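Local coordinates for RagA protein (Porphyromonas gingivalis, PDB 6SLN) that probably takes up peptides across the outer membrane as a TonB-dependent receptor, with a plug domain seated inside a beta barrel, at residues A[127-132]-A[142-147]; A[736-741]-A[758-763]; A[788-793]-A[837-842]; A[843-848]-A[864-869]; A[926-931]-A[971-976]. One frame throughout, in Å; residues are numbered along the deposited sequence.

Contact 1. Residues A[127-132]-A[142-147]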
# COMPACT_ATOMS: atom_id res chain seq x y z
N ALA A 127 -5.93 44.28 -9.93
CA ALA A 127 -4.71 45.08 -9.89
C ALA A 127 -3.75 44.55 -8.82
O ALA A 127 -4.14 44.40 -7.66
CB ALA A 127 -5.04 46.55 -9.61
N GLY A 128 -2.52 44.28 -9.22
CA GLY A 128 -1.49 43.84 -8.31
C GLY A 128 -1.38 42.34 -8.15
O GLY A 128 -0.45 41.87 -7.46
N MET A 129 -2.28 41.56 -8.74
CA MET A 129 -2.24 40.11 -8.59
C MET A 129 -1.76 39.50 -9.91
O MET A 129 -2.39 39.70 -10.95
CB MET A 129 -3.62 39.57 -8.20
CG MET A 129 -3.67 38.07 -8.00
SD MET A 129 -5.39 37.49 -7.86
CE MET A 129 -5.31 36.65 -6.30
N GLN A 130 -0.62 38.79 -9.85
CA GLN A 130 0.04 38.27 -11.05
C GLN A 130 -0.24 36.78 -11.18
O GLN A 130 0.36 35.95 -10.49
CB GLN A 130 1.54 38.55 -11.03
CG GLN A 130 2.15 38.67 -12.43
CD GLN A 130 3.67 38.68 -12.46
OE1 GLN A 130 4.28 39.58 -13.05
NE2 GLN A 130 4.29 37.67 -11.86
N VAL A 131 -1.13 36.43 -12.12
CA VAL A 131 -1.53 35.06 -12.40
C VAL A 131 -0.73 34.54 -13.58
O VAL A 131 -0.67 35.20 -14.62
CB VAL A 131 -3.03 34.95 -12.72
CG1 VAL A 131 -3.40 33.49 -12.88
CG2 VAL A 131 -3.88 35.67 -11.66
N MET A 132 -0.16 33.35 -13.44
CA MET A 132 0.47 32.69 -14.59
C MET A 132 0.41 31.17 -14.42
O MET A 132 0.72 30.64 -13.35
CB MET A 132 1.91 33.16 -14.79
CG MET A 132 2.03 34.47 -15.58
SD MET A 132 3.73 34.88 -15.99
CE MET A 132 4.35 35.46 -14.43
N ALA A 142 -2.22 27.36 -11.52
CA ALA A 142 -1.61 28.67 -11.75
C ALA A 142 -0.78 29.12 -10.55
O ALA A 142 -1.08 28.78 -9.40
CB ALA A 142 -2.67 29.73 -12.02
N SER A 143 0.25 29.91 -10.83
CA SER A 143 0.98 30.59 -9.78
C SER A 143 0.38 31.98 -9.57
O SER A 143 -0.05 32.63 -10.53
CB SER A 143 2.47 30.69 -10.12
OG SER A 143 2.70 31.52 -11.24
N VAL A 144 0.30 32.41 -8.32
CA VAL A 144 -0.21 33.74 -7.98
C VAL A 144 0.79 34.44 -7.07
O VAL A 144 1.32 33.85 -6.13
CB VAL A 144 -1.58 33.67 -7.29
CG1 VAL A 144 -2.07 35.07 -7.04
CG2 VAL A 144 -2.59 32.88 -8.14
N GLU A 145 1.05 35.72 -7.37
CA GLU A 145 1.87 36.60 -6.54
C GLU A 145 1.17 37.95 -6.43
O GLU A 145 0.90 38.59 -7.45
CB GLU A 145 3.29 36.79 -7.11
CG GLU A 145 4.16 35.53 -7.16
CD GLU A 145 5.53 35.78 -7.79
OE1 GLU A 145 5.67 36.81 -8.47
OE2 GLU A 145 6.45 34.96 -7.62
N ILE A 146 0.87 38.38 -5.20
CA ILE A 146 0.21 39.65 -4.92
C ILE A 146 1.27 40.68 -4.53
O ILE A 146 1.93 40.53 -3.48
CB ILE A 146 -0.84 39.49 -3.82
CG1 ILE A 146 -1.96 38.56 -4.31
CG2 ILE A 146 -1.35 40.86 -3.31
CD1 ILE A 146 -2.99 38.24 -3.27
N HIS A 147 1.44 41.72 -5.35
CA HIS A 147 2.47 42.75 -5.15
C HIS A 147 3.87 42.14 -5.10
O HIS A 147 4.62 42.35 -4.14
CB HIS A 147 2.22 43.58 -3.88
CG HIS A 147 1.00 44.45 -3.92
ND1 HIS A 147 0.40 44.93 -2.77
CD2 HIS A 147 0.26 44.92 -4.95
CE1 HIS A 147 -0.64 45.67 -3.10
NE2 HIS A 147 -0.75 45.68 -4.41

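Contact 2. Residues A[736-741]-A[758-763]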
# COMPACT_ATOMS: atom_id res chain seq x y z
N GLY A 736 5.61 49.42 -5.57
CA GLY A 736 4.77 49.36 -6.76
C GLY A 736 3.50 50.16 -6.60
O GLY A 736 3.26 50.79 -5.57
N VAL A 737 2.69 50.12 -7.66
CA VAL A 737 1.48 50.92 -7.80
C VAL A 737 0.33 50.02 -8.24
O VAL A 737 0.53 49.06 -8.99
CB VAL A 737 1.70 52.07 -8.81
CG1 VAL A 737 0.39 52.67 -9.24
CG2 VAL A 737 2.59 53.13 -8.17
N ASP A 738 -0.88 50.32 -7.75
CA ASP A 738 -2.09 49.57 -8.06
C ASP A 738 -3.09 50.54 -8.67
O ASP A 738 -3.60 51.42 -7.96
CB ASP A 738 -2.68 48.93 -6.81
CG ASP A 738 -2.14 47.54 -6.55
OD1 ASP A 738 -2.73 46.82 -5.69
OD2 ASP A 738 -1.12 47.16 -7.17
N LEU A 739 -3.40 50.39 -9.95
CA LEU A 739 -4.38 51.25 -10.62
C LEU A 739 -5.54 50.41 -11.13
O LEU A 739 -5.34 49.36 -11.75
CB LEU A 739 -3.75 52.03 -11.77
CG LEU A 739 -4.76 52.91 -12.51
CD1 LEU A 739 -5.48 53.84 -11.55
CD2 LEU A 739 -4.10 53.70 -13.62
N SER A 740 -6.76 50.88 -10.87
CA SER A 740 -7.97 50.15 -11.23
C SER A 740 -9.02 51.15 -11.70
O SER A 740 -9.25 52.17 -11.04
CB SER A 740 -8.47 49.32 -10.03
OG SER A 740 -9.83 48.98 -10.15
N LEU A 741 -9.62 50.87 -12.86
CA LEU A 741 -10.63 51.74 -13.47
C LEU A 741 -11.81 50.90 -13.93
O LEU A 741 -11.64 49.82 -14.49
CB LEU A 741 -10.06 52.50 -14.66
CG LEU A 741 -8.65 53.04 -14.46
CD1 LEU A 741 -8.08 53.47 -15.80
CD2 LEU A 741 -8.66 54.20 -13.46
N ASN A 758 -7.17 47.82 -15.61
CA ASN A 758 -6.46 47.14 -14.53
C ASN A 758 -4.96 47.22 -14.76
O ASN A 758 -4.48 46.92 -15.86
CB ASN A 758 -6.96 45.70 -14.48
CG ASN A 758 -6.31 44.91 -13.41
OD1 ASN A 758 -6.79 44.87 -12.29
ND2 ASN A 758 -5.22 44.24 -13.75
N PHE A 759 -4.19 47.61 -13.74
CA PHE A 759 -2.76 47.78 -13.95
C PHE A 759 -2.01 47.76 -12.62
O PHE A 759 -2.49 48.29 -11.62
CB PHE A 759 -2.46 49.09 -14.69
CG PHE A 759 -0.99 49.40 -14.79
CD1 PHE A 759 -0.26 48.98 -15.89
CD2 PHE A 759 -0.34 50.10 -13.79
CE1 PHE A 759 1.09 49.26 -15.99
CE2 PHE A 759 1.02 50.38 -13.88
CZ PHE A 759 1.73 49.96 -14.99
N ASN A 760 -0.81 47.18 -12.64
CA ASN A 760 0.15 47.30 -11.54
C ASN A 760 1.57 47.32 -12.09
O ASN A 760 1.91 46.50 -12.95
CB ASN A 760 0.01 46.17 -10.53
CG ASN A 760 1.26 46.02 -9.63
OD1 ASN A 760 2.18 45.26 -9.94
ND2 ASN A 760 1.28 46.74 -8.52
N TYR A 761 2.38 48.24 -11.59
CA TYR A 761 3.83 48.17 -11.74
C TYR A 761 4.45 47.74 -10.42
O TYR A 761 3.95 48.07 -9.34
CB TYR A 761 4.41 49.53 -12.16
CG TYR A 761 5.92 49.50 -12.26
CD1 TYR A 761 6.53 48.89 -13.34
CD2 TYR A 761 6.72 50.07 -11.28
CE1 TYR A 761 7.90 48.85 -13.45
CE2 TYR A 761 8.10 50.03 -11.38
CZ TYR A 761 8.69 49.41 -12.47
OH TYR A 761 10.06 49.35 -12.60
N ASN A 762 5.55 46.99 -10.49
CA ASN A 762 6.22 46.58 -9.26
C ASN A 762 7.73 46.49 -9.45
O ASN A 762 8.20 45.73 -10.31
CB ASN A 762 5.69 45.25 -8.76
CG ASN A 762 6.26 44.90 -7.42
OD1 ASN A 762 5.73 45.31 -6.39
ND2 ASN A 762 7.39 44.19 -7.42
N ARG A 763 8.47 47.20 -8.61
CA ARG A 763 9.93 47.18 -8.63
C ARG A 763 10.43 46.37 -7.44
O ARG A 763 10.17 46.73 -6.29
CB ARG A 763 10.52 48.59 -8.60
CG ARG A 763 12.03 48.67 -8.89
CD ARG A 763 12.41 47.89 -10.14
NE ARG A 763 13.72 48.19 -10.72
CZ ARG A 763 14.87 48.16 -10.04
NH1 ARG A 763 14.87 47.89 -8.74
NH2 ARG A 763 16.01 48.41 -10.66

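Contact 3. Residues A[788-793]-A[837-842]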
# COMPACT_ATOMS: atom_id res chain seq x y z
N GLY A 788 21.88 45.33 -5.15
CA GLY A 788 21.20 46.55 -5.51
C GLY A 788 19.97 46.44 -6.40
O GLY A 788 19.47 47.48 -6.86
N TYR A 789 19.46 45.25 -6.69
CA TYR A 789 18.67 45.05 -7.89
C TYR A 789 17.58 44.00 -7.67
O TYR A 789 17.65 43.21 -6.73
CB TYR A 789 19.56 44.61 -9.05
CG TYR A 789 20.76 45.50 -9.30
CD1 TYR A 789 22.00 45.20 -8.74
CD2 TYR A 789 20.66 46.64 -10.10
CE1 TYR A 789 23.10 46.00 -8.97
CE2 TYR A 789 21.75 47.45 -10.34
CZ TYR A 789 22.97 47.13 -9.77
OH TYR A 789 24.06 47.94 -10.01
N PRO A 790 16.58 43.98 -8.54
CA PRO A 790 15.68 42.81 -8.59
C PRO A 790 16.42 41.57 -9.07
O PRO A 790 17.50 41.64 -9.67
CB PRO A 790 14.60 43.22 -9.60
CG PRO A 790 15.26 44.28 -10.44
CD PRO A 790 16.16 45.03 -9.48
N ASN A 791 15.83 40.42 -8.74
CA ASN A 791 16.21 39.15 -9.37
C ASN A 791 16.32 39.37 -10.87
O ASN A 791 15.33 39.72 -11.52
CB ASN A 791 15.15 38.10 -9.05
CG ASN A 791 15.58 36.69 -9.40
OD1 ASN A 791 16.74 36.45 -9.74
ND2 ASN A 791 14.65 35.75 -9.33
N SER A 792 17.53 39.23 -11.39
CA SER A 792 17.83 39.65 -12.75
C SER A 792 18.55 38.53 -13.52
O SER A 792 19.04 37.57 -12.93
CB SER A 792 18.68 40.93 -12.76
OG SER A 792 17.93 42.02 -12.25
N PHE A 793 18.57 38.67 -14.84
CA PHE A 793 19.22 37.67 -15.67
C PHE A 793 20.74 37.90 -15.68
O PHE A 793 21.23 38.99 -15.39
CB PHE A 793 18.64 37.67 -17.09
CG PHE A 793 17.32 36.97 -17.18
CD1 PHE A 793 17.25 35.58 -17.22
CD2 PHE A 793 16.13 37.70 -17.17
CE1 PHE A 793 16.05 34.93 -17.29
CE2 PHE A 793 14.91 37.04 -17.22
CZ PHE A 793 14.88 35.65 -17.28
N ASP A 837 19.88 44.12 -17.32
CA ASP A 837 18.79 44.95 -16.82
C ASP A 837 17.44 44.43 -17.32
O ASP A 837 16.66 45.18 -17.92
CB ASP A 837 19.00 46.41 -17.24
CG ASP A 837 18.25 47.38 -16.34
OD1 ASP A 837 17.98 47.05 -15.16
OD2 ASP A 837 17.94 48.50 -16.83
N LYS A 838 17.16 43.16 -17.08
CA LYS A 838 15.88 42.56 -17.40
C LYS A 838 15.51 41.69 -16.22
O LYS A 838 16.33 40.87 -15.78
CB LYS A 838 15.95 41.73 -18.69
CG LYS A 838 16.31 42.53 -19.94
CD LYS A 838 16.65 41.60 -21.11
CE LYS A 838 17.18 42.36 -22.33
NZ LYS A 838 18.43 41.71 -22.87
N SER A 839 14.31 41.87 -15.66
CA SER A 839 13.95 41.24 -14.39
C SER A 839 13.30 39.88 -14.60
O SER A 839 12.50 39.71 -15.52
CB SER A 839 13.00 42.12 -13.55
OG SER A 839 13.40 43.48 -13.49
N VAL A 840 13.64 38.93 -13.73
CA VAL A 840 13.17 37.56 -13.89
C VAL A 840 11.70 37.41 -13.51
O VAL A 840 10.98 36.61 -14.11
CB VAL A 840 14.07 36.60 -13.09
CG1 VAL A 840 13.85 35.16 -13.53
CG2 VAL A 840 15.50 36.98 -13.31
N THR A 841 11.23 38.18 -12.54
CA THR A 841 9.80 38.26 -12.26
C THR A 841 9.22 39.45 -13.02
O THR A 841 9.75 40.56 -12.91
CB THR A 841 9.54 38.44 -10.76
OG1 THR A 841 10.25 37.44 -10.02
CG2 THR A 841 8.06 38.37 -10.43
N PRO A 842 8.19 39.27 -13.85
CA PRO A 842 7.73 40.36 -14.73
C PRO A 842 7.19 41.53 -13.93
O PRO A 842 6.33 41.34 -13.06
CB PRO A 842 6.63 39.70 -15.58
CG PRO A 842 6.95 38.25 -15.54
CD PRO A 842 7.54 37.99 -14.17

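Contact 4. Residues A[843-848]-A[864-869]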
# COMPACT_ATOMS: atom_id res chain seq x y z
N PRO A 843 7.65 42.75 -14.21
CA PRO A 843 7.27 43.90 -13.35
C PRO A 843 5.90 44.46 -13.63
O PRO A 843 5.35 45.13 -12.74
CB PRO A 843 8.35 44.96 -13.68
CG PRO A 843 9.33 44.29 -14.59
CD PRO A 843 8.60 43.15 -15.25
N ILE A 844 5.32 44.21 -14.80
CA ILE A 844 4.09 44.88 -15.23
C ILE A 844 2.99 43.84 -15.43
O ILE A 844 3.15 42.87 -16.18
CB ILE A 844 4.35 45.74 -16.48
CG1 ILE A 844 5.34 46.85 -16.10
CG2 ILE A 844 3.05 46.31 -17.03
CD1 ILE A 844 5.87 47.73 -17.25
N THR A 845 1.86 44.05 -14.75
CA THR A 845 0.73 43.14 -14.71
C THR A 845 -0.54 43.95 -14.90
O THR A 845 -0.84 44.83 -14.08
CB THR A 845 0.66 42.41 -13.37
OG1 THR A 845 1.91 41.74 -13.12
CG2 THR A 845 -0.47 41.38 -13.37
N GLY A 846 -1.30 43.65 -15.95
CA GLY A 846 -2.57 44.32 -16.16
C GLY A 846 -3.58 43.46 -16.88
O GLY A 846 -3.34 42.30 -17.24
N GLY A 847 -4.75 44.05 -17.07
CA GLY A 847 -5.81 43.47 -17.87
C GLY A 847 -6.84 44.53 -18.18
O GLY A 847 -6.85 45.61 -17.56
N PHE A 848 -7.69 44.23 -19.14
CA PHE A 848 -8.84 45.09 -19.39
C PHE A 848 -9.98 44.25 -19.93
O PHE A 848 -9.77 43.24 -20.61
CB PHE A 848 -8.53 46.26 -20.33
CG PHE A 848 -7.88 45.85 -21.62
CD1 PHE A 848 -6.50 45.66 -21.69
CD2 PHE A 848 -8.64 45.69 -22.77
CE1 PHE A 848 -5.89 45.30 -22.90
CE2 PHE A 848 -8.04 45.34 -23.99
CZ PHE A 848 -6.66 45.14 -24.05
N ALA A 864 -5.79 40.45 -20.72
CA ALA A 864 -4.79 40.42 -19.67
C ALA A 864 -3.42 40.51 -20.32
O ALA A 864 -3.22 40.04 -21.44
CB ALA A 864 -4.91 39.14 -18.83
N TYR A 865 -2.47 41.12 -19.61
CA TYR A 865 -1.13 41.21 -20.17
C TYR A 865 -0.06 41.09 -19.09
O TYR A 865 -0.29 41.34 -17.90
CB TYR A 865 -0.94 42.50 -20.97
CG TYR A 865 -1.31 43.76 -20.24
CD1 TYR A 865 -2.62 44.23 -20.26
CD2 TYR A 865 -0.36 44.49 -19.55
CE1 TYR A 865 -2.96 45.39 -19.60
CE2 TYR A 865 -0.70 45.66 -18.89
CZ TYR A 865 -1.99 46.10 -18.92
OH TYR A 865 -2.32 47.25 -18.25
N ILE A 866 1.12 40.69 -19.54
CA ILE A 866 2.31 40.53 -18.72
C ILE A 866 3.45 41.17 -19.50
O ILE A 866 3.91 40.62 -20.50
CB ILE A 866 2.60 39.05 -18.42
CG1 ILE A 866 1.46 38.44 -17.61
CG2 ILE A 866 3.92 38.88 -17.69
CD1 ILE A 866 1.42 38.90 -16.17
N VAL A 867 3.89 42.35 -19.06
CA VAL A 867 4.90 43.15 -19.75
C VAL A 867 6.18 43.16 -18.93
O VAL A 867 6.14 43.27 -17.70
CB VAL A 867 4.40 44.59 -19.99
CG1 VAL A 867 5.46 45.41 -20.71
CG2 VAL A 867 3.09 44.57 -20.77
N GLY A 868 7.32 43.06 -19.61
CA GLY A 868 8.57 42.95 -18.90
C GLY A 868 9.03 41.54 -18.63
O GLY A 868 10.05 41.36 -17.96
N LYS A 869 8.31 40.53 -19.14
CA LYS A 869 8.73 39.14 -19.03
C LYS A 869 9.80 38.83 -20.07
O LYS A 869 9.65 39.14 -21.25
CB LYS A 869 7.52 38.21 -19.19
CG LYS A 869 7.81 36.71 -19.05
CD LYS A 869 6.63 36.00 -18.35
CE LYS A 869 6.48 34.55 -18.75
NZ LYS A 869 7.69 33.69 -18.54

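Contact 5. Residues A[926-931]-A[971-976]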
# COMPACT_ATOMS: atom_id res chain seq x y z
N PHE A 926 3.50 39.47 -23.22
CA PHE A 926 2.38 39.05 -24.05
C PHE A 926 1.08 39.69 -23.60
O PHE A 926 0.90 40.01 -22.43
CB PHE A 926 2.22 37.52 -24.05
CG PHE A 926 1.85 36.94 -22.70
CD1 PHE A 926 0.52 36.75 -22.35
CD2 PHE A 926 2.84 36.57 -21.80
CE1 PHE A 926 0.18 36.19 -21.11
CE2 PHE A 926 2.50 36.00 -20.58
CZ PHE A 926 1.17 35.81 -20.24
N LEU A 927 0.19 39.88 -24.56
CA LEU A 927 -1.20 40.23 -24.33
C LEU A 927 -2.05 39.05 -24.77
O LEU A 927 -1.84 38.51 -25.86
CB LEU A 927 -1.57 41.49 -25.10
CG LEU A 927 -3.01 41.77 -25.48
CD1 LEU A 927 -3.77 42.25 -24.27
CD2 LEU A 927 -3.07 42.81 -26.60
N ARG A 928 -2.96 38.61 -23.92
CA ARG A 928 -3.80 37.47 -24.23
C ARG A 928 -5.26 37.87 -24.13
O ARG A 928 -5.70 38.37 -23.09
CB ARG A 928 -3.50 36.29 -23.30
CG ARG A 928 -3.77 34.95 -23.94
CD ARG A 928 -2.85 33.90 -23.33
NE ARG A 928 -1.83 33.47 -24.26
CZ ARG A 928 -0.79 32.70 -23.95
NH1 ARG A 928 -0.62 32.29 -22.70
NH2 ARG A 928 0.08 32.35 -24.89
N LEU A 929 -6.00 37.67 -25.21
CA LEU A 929 -7.45 37.70 -25.14
C LEU A 929 -7.86 36.46 -24.37
O LEU A 929 -7.90 35.36 -24.93
CB LEU A 929 -8.06 37.74 -26.53
CG LEU A 929 -9.58 37.74 -26.60
CD1 LEU A 929 -10.16 38.77 -25.65
CD2 LEU A 929 -10.06 37.99 -28.03
N LYS A 930 -8.10 36.60 -23.07
CA LYS A 930 -8.35 35.43 -22.23
C LYS A 930 -9.75 34.87 -22.45
O LYS A 930 -9.93 33.65 -22.50
CB LYS A 930 -8.15 35.78 -20.77
CG LYS A 930 -6.71 35.87 -20.37
CD LYS A 930 -6.44 34.99 -19.17
CE LYS A 930 -6.09 33.56 -19.58
NZ LYS A 930 -4.67 33.46 -20.03
N ASN A 931 -10.73 35.74 -22.61
CA ASN A 931 -12.11 35.29 -22.69
C ASN A 931 -12.84 36.16 -23.70
O ASN A 931 -12.74 37.39 -23.65
CB ASN A 931 -12.77 35.37 -21.31
CG ASN A 931 -14.22 34.95 -21.32
OD1 ASN A 931 -14.52 33.77 -21.20
ND2 ASN A 931 -15.12 35.91 -21.45
N ASP A 971 4.64 29.16 -26.21
CA ASP A 971 3.83 29.92 -25.27
C ASP A 971 4.72 30.82 -24.41
O ASP A 971 5.53 30.32 -23.62
CB ASP A 971 3.01 28.96 -24.39
CG ASP A 971 1.98 29.68 -23.52
OD1 ASP A 971 1.90 30.94 -23.59
OD2 ASP A 971 1.25 28.99 -22.77
N PRO A 972 4.59 32.14 -24.54
CA PRO A 972 5.37 33.03 -23.66
C PRO A 972 5.01 32.84 -22.18
O PRO A 972 5.86 33.08 -21.32
CB PRO A 972 5.03 34.44 -24.17
CG PRO A 972 3.74 34.30 -24.92
CD PRO A 972 3.67 32.88 -25.42
N GLU A 973 3.80 32.38 -21.87
CA GLU A 973 3.44 32.12 -20.48
C GLU A 973 4.10 30.86 -19.93
O GLU A 973 4.21 30.72 -18.71
CB GLU A 973 1.92 32.00 -20.34
CG GLU A 973 1.41 32.00 -18.90
CD GLU A 973 -0.11 32.10 -18.84
OE1 GLU A 973 -0.70 32.00 -17.74
OE2 GLU A 973 -0.72 32.29 -19.91
N ALA A 974 4.53 29.95 -20.78
CA ALA A 974 4.86 28.60 -20.32
C ALA A 974 6.30 28.55 -19.82
O ALA A 974 7.18 27.94 -20.42
CB ALA A 974 4.60 27.59 -21.42
N GLY A 975 6.52 29.17 -18.68
CA GLY A 975 7.82 29.08 -18.05
C GLY A 975 8.12 30.33 -17.26
O GLY A 975 7.38 31.30 -17.25
N GLY A 976 9.25 30.28 -16.57
CA GLY A 976 9.63 31.43 -15.78
C GLY A 976 10.89 32.05 -16.34
O GLY A 976 10.84 33.07 -17.04

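Contact 1. Residues A[127-132]-A[142-147]
A two-stranded antiparallel hairpin brings Met129 and Val131 against Val144 and Ile146, all four side chains on one face of the small sheet. Met129 carries most of this apolar side: its CG sits 3.5 Å from Val144 CG1. A bend at chi3 (-125°) carries its CE back toward the same methyl and also to within 4.1 Å of Ile146 CD1. Further along, Val131 CG1 meets Ala142 CB at 3.9 Å. The hairpin belongs to the plug domain of a TonB-dependent receptor, and beyond it Val185 of another plug strand packs on both Met129 and Ile146. On the other face lie Gln130, Met132, Ser143 and Glu145. Two donors grip Met132 O from opposite faces of its carbonyl plane: Ser143 N at 2.7 Å and Ser143 OG at 3.0 Å. Chi1 of Ser143 (67°) sets the hydroxyl between N and C, where it can turn back to that acceptor. Glu145 and Gln130 run side by side, pointing the same way, although OE2 of Glu145 is bonded to Thr149. Where the ladder runs out, His147 N donates almost straight to Gly128 O (2.8 Å), and the imidazole goes on to the barrel wall, NE2 bonding to Asp738.

Contact 2. Residues A[736-741]-A[758-763]
Asn760 holds its CG on the far side of CA from its own nitrogen (chi1 162°), while Asp738 swings its carboxylate the other way, beside its backbone N (chi1 -90°). The two torsions bring the polar ends together across the strands. Asn760 ND2 donates to Asp738 OD2 at 2.8 Å; that oxygen, met nearly along its C-O bond, sits well out of the Asn760 amide plane. The carboxylate and amide planes stand 80° apart, close to perpendicular. ND2 also lies close to Val737 O, too close for the bond there to be taken at face value. The other carboxylate oxygen, OD1, looks to the plug: it forms a salt bridge with Lys187 and a hydrogen bond with His147, so Asp738 is held by several partners, which would probably favour its charged form.

Around this polar pair the backbone ladder is uneven. Val737 N reaches Tyr761 O at 2.9 Å, but Tyr761 N returns only a weak bond to Val737 O. Leu739 and Phe759 exchange a pair of bonds, Leu739 N to Phe759 O at 2.8 Å and Phe759 N to Leu739 O at 2.9 Å. At Gly736 the strands draw close, its CA 4.0 Å from that of Asn762. The opposite side of the sheet is apolar and partly exposed: Leu739 CB lies 4.3 Å from Phe759 CB, with Val737 and Tyr761 on the same face. Polar side chains turned toward the plug and apolar or aromatic ones turned outward mark this as a hairpin in the wall of an outer-membrane beta barrel.

Contact 3. Residues A[788-793]-A[837-842]
This is a loop-to-strand junction, closed by Val840 packing on Phe793 and by two backbone bonds, at the base of a long insertion between barrel strands 752-764 and 844-853. The insertion folds into its own small antiparallel sheet, and Ser792 with Ser839 forms a single non-hydrogen-bonded bridge just after the chain turns a corner at 837 and 838. On either side of that bridge lies a backbone bond. Val840 N donates to Asn791 O at 2.9 Å and is almost perfectly straight (176°). Phe793 N reaches Lys838 O at 3.3 Å.

Val840 packs over the backbone at Ser792 and onto the Phe793 ring. Its CG2 stands over one face of that ring, 4.0 Å from the centroid and only 14° off the normal, a CH-pi contact. The other branch, CG1, touches the ring at CZ, 3.9 Å away. The ring also brings its edge to Lys838 O, with CD2 3.5 Å from it. Ser792 turns its hydroxyl back into its own segment, where OG donates to Pro790 O from above the carbonyl plane. On the other side of the junction, Pro790 CG rests 3.7 Å from Ser839 OG.

Trp870 and Ile872 of a barrel strand also pack on Phe793. Asn791, Val840 and Thr841 all pack against the bound peptide, so the junction lines part of the peptide site, probably the substrate-binding side of this TonB-dependent receptor, among the loops above its barrel.

Contact 4. Residues A[843-848]-A[864-869]
Tyr865 lies flat across Gly846, and this is the tightly packed part of the contact, side chain on backbone. With chi1 at 52°, its CG sits between N and C, which lays the ring back over the neighbouring strand instead of letting it stand clear of the sheet. Gly846 CA is 3.6 Å from the ring centroid and 22° off the normal, a CH-pi contact offset toward the rim. Under the ring the backbone is doubly tied: Tyr865 N donates to Gly846 O at 2.8 Å and Gly846 N returns to Tyr865 O at 3.2 Å. The ring edge takes Ile844 CG2 and, from the other direction, Phe848 CD1 at 4.1 Å from Tyr865 CE1; the Phe848 side chain crosses at about a right angle. Ile844 CG2 also packs on Val867 CB at 3.7 Å.

The inner face is looser across the pair. Thr845 and Ile866 lie side by side, CG2 to CD1 at 4.2 Å, and both are buried, with Gln130 of the plug resting on them. Tyr865, Ile844 and Val867 are partly exposed on the barrel's outer surface. A cross-strand aromatic laid over a glycine is the aromatic rescue of glycine, known in transmembrane beta barrels as the mortise-and-tenon joint.

Contact 5. Residues A[926-931]-A[971-976]
A type I turn from Asp971 to Ala974 lies beside strand 926-931, with the CA atoms of Phe926 and Pro972 6.7 Å apart, and side chains bridge the gap. Arg928 does the polar work. Its guanidinium comes end-on to Asp971 and gives two nitrogens to one oxygen: NH2 is 2.6 Å from OD1, arriving well above the carboxylate plane, while NH1 is 3.0 Å from the same atom on its syn side. OD1 lies practically in the guanidinium plane. A bend at chi3 (-109°) helps turn the head so that NH1 also faces Glu973 OE2 at 2.8 Å, a salt bridge whose hydrogen-bond geometry is weak. The result is a salt-bridge network buried where a loop folds in beside the barrel wall and meets the plug, with Glu973 OE1 accepting from Thr133 N. Asp971 OD1 takes a third donor, Glu973 N at 2.9 Å, which makes an Asx turn and ties the aspartate to its own loop. Such surroundings would probably keep both acids ionised. Next to the ion pairs, Phe926 CB packs on Pro972 CG at 3.7 Å, and the far end of its ring, CZ, lies 3.9 Å from Glu973 CB. The ring is only 18° from the plane of the Glu973 carboxylate. Lys930 bonds to Gln123 of the plug and to Asn960; its NZ stays 4.1 Å from Glu973 OE2, near but short of a salt bridge.

Contacts 1 and 5 are the buried ones nearest the middle of the chain; contact 3, also buried, lies farther out in the loops. Contacts 2 and 4 are barrel hairpins, only partly buried, and join in the same wall because strands 752-764 and 844-853 are neighbours. Contact 1 lies in the plug, met by both hairpins: His147 reaches contact 2, and Gln130 rests on Thr845 and Ile866 of contact 4. Contact 3 leads straight into contact 4 through Pro842. Contact 5 starts from the strand next to 864-869, and Lys869 NZ also bonds to Gly975 O of its loop. Chemistry follows place: backbone ladders in contacts 1, 2 and 4, with a charged link to the plug in contact 2; ion pairs within contact 5; an aliphatic-aromatic wedge in contact 3.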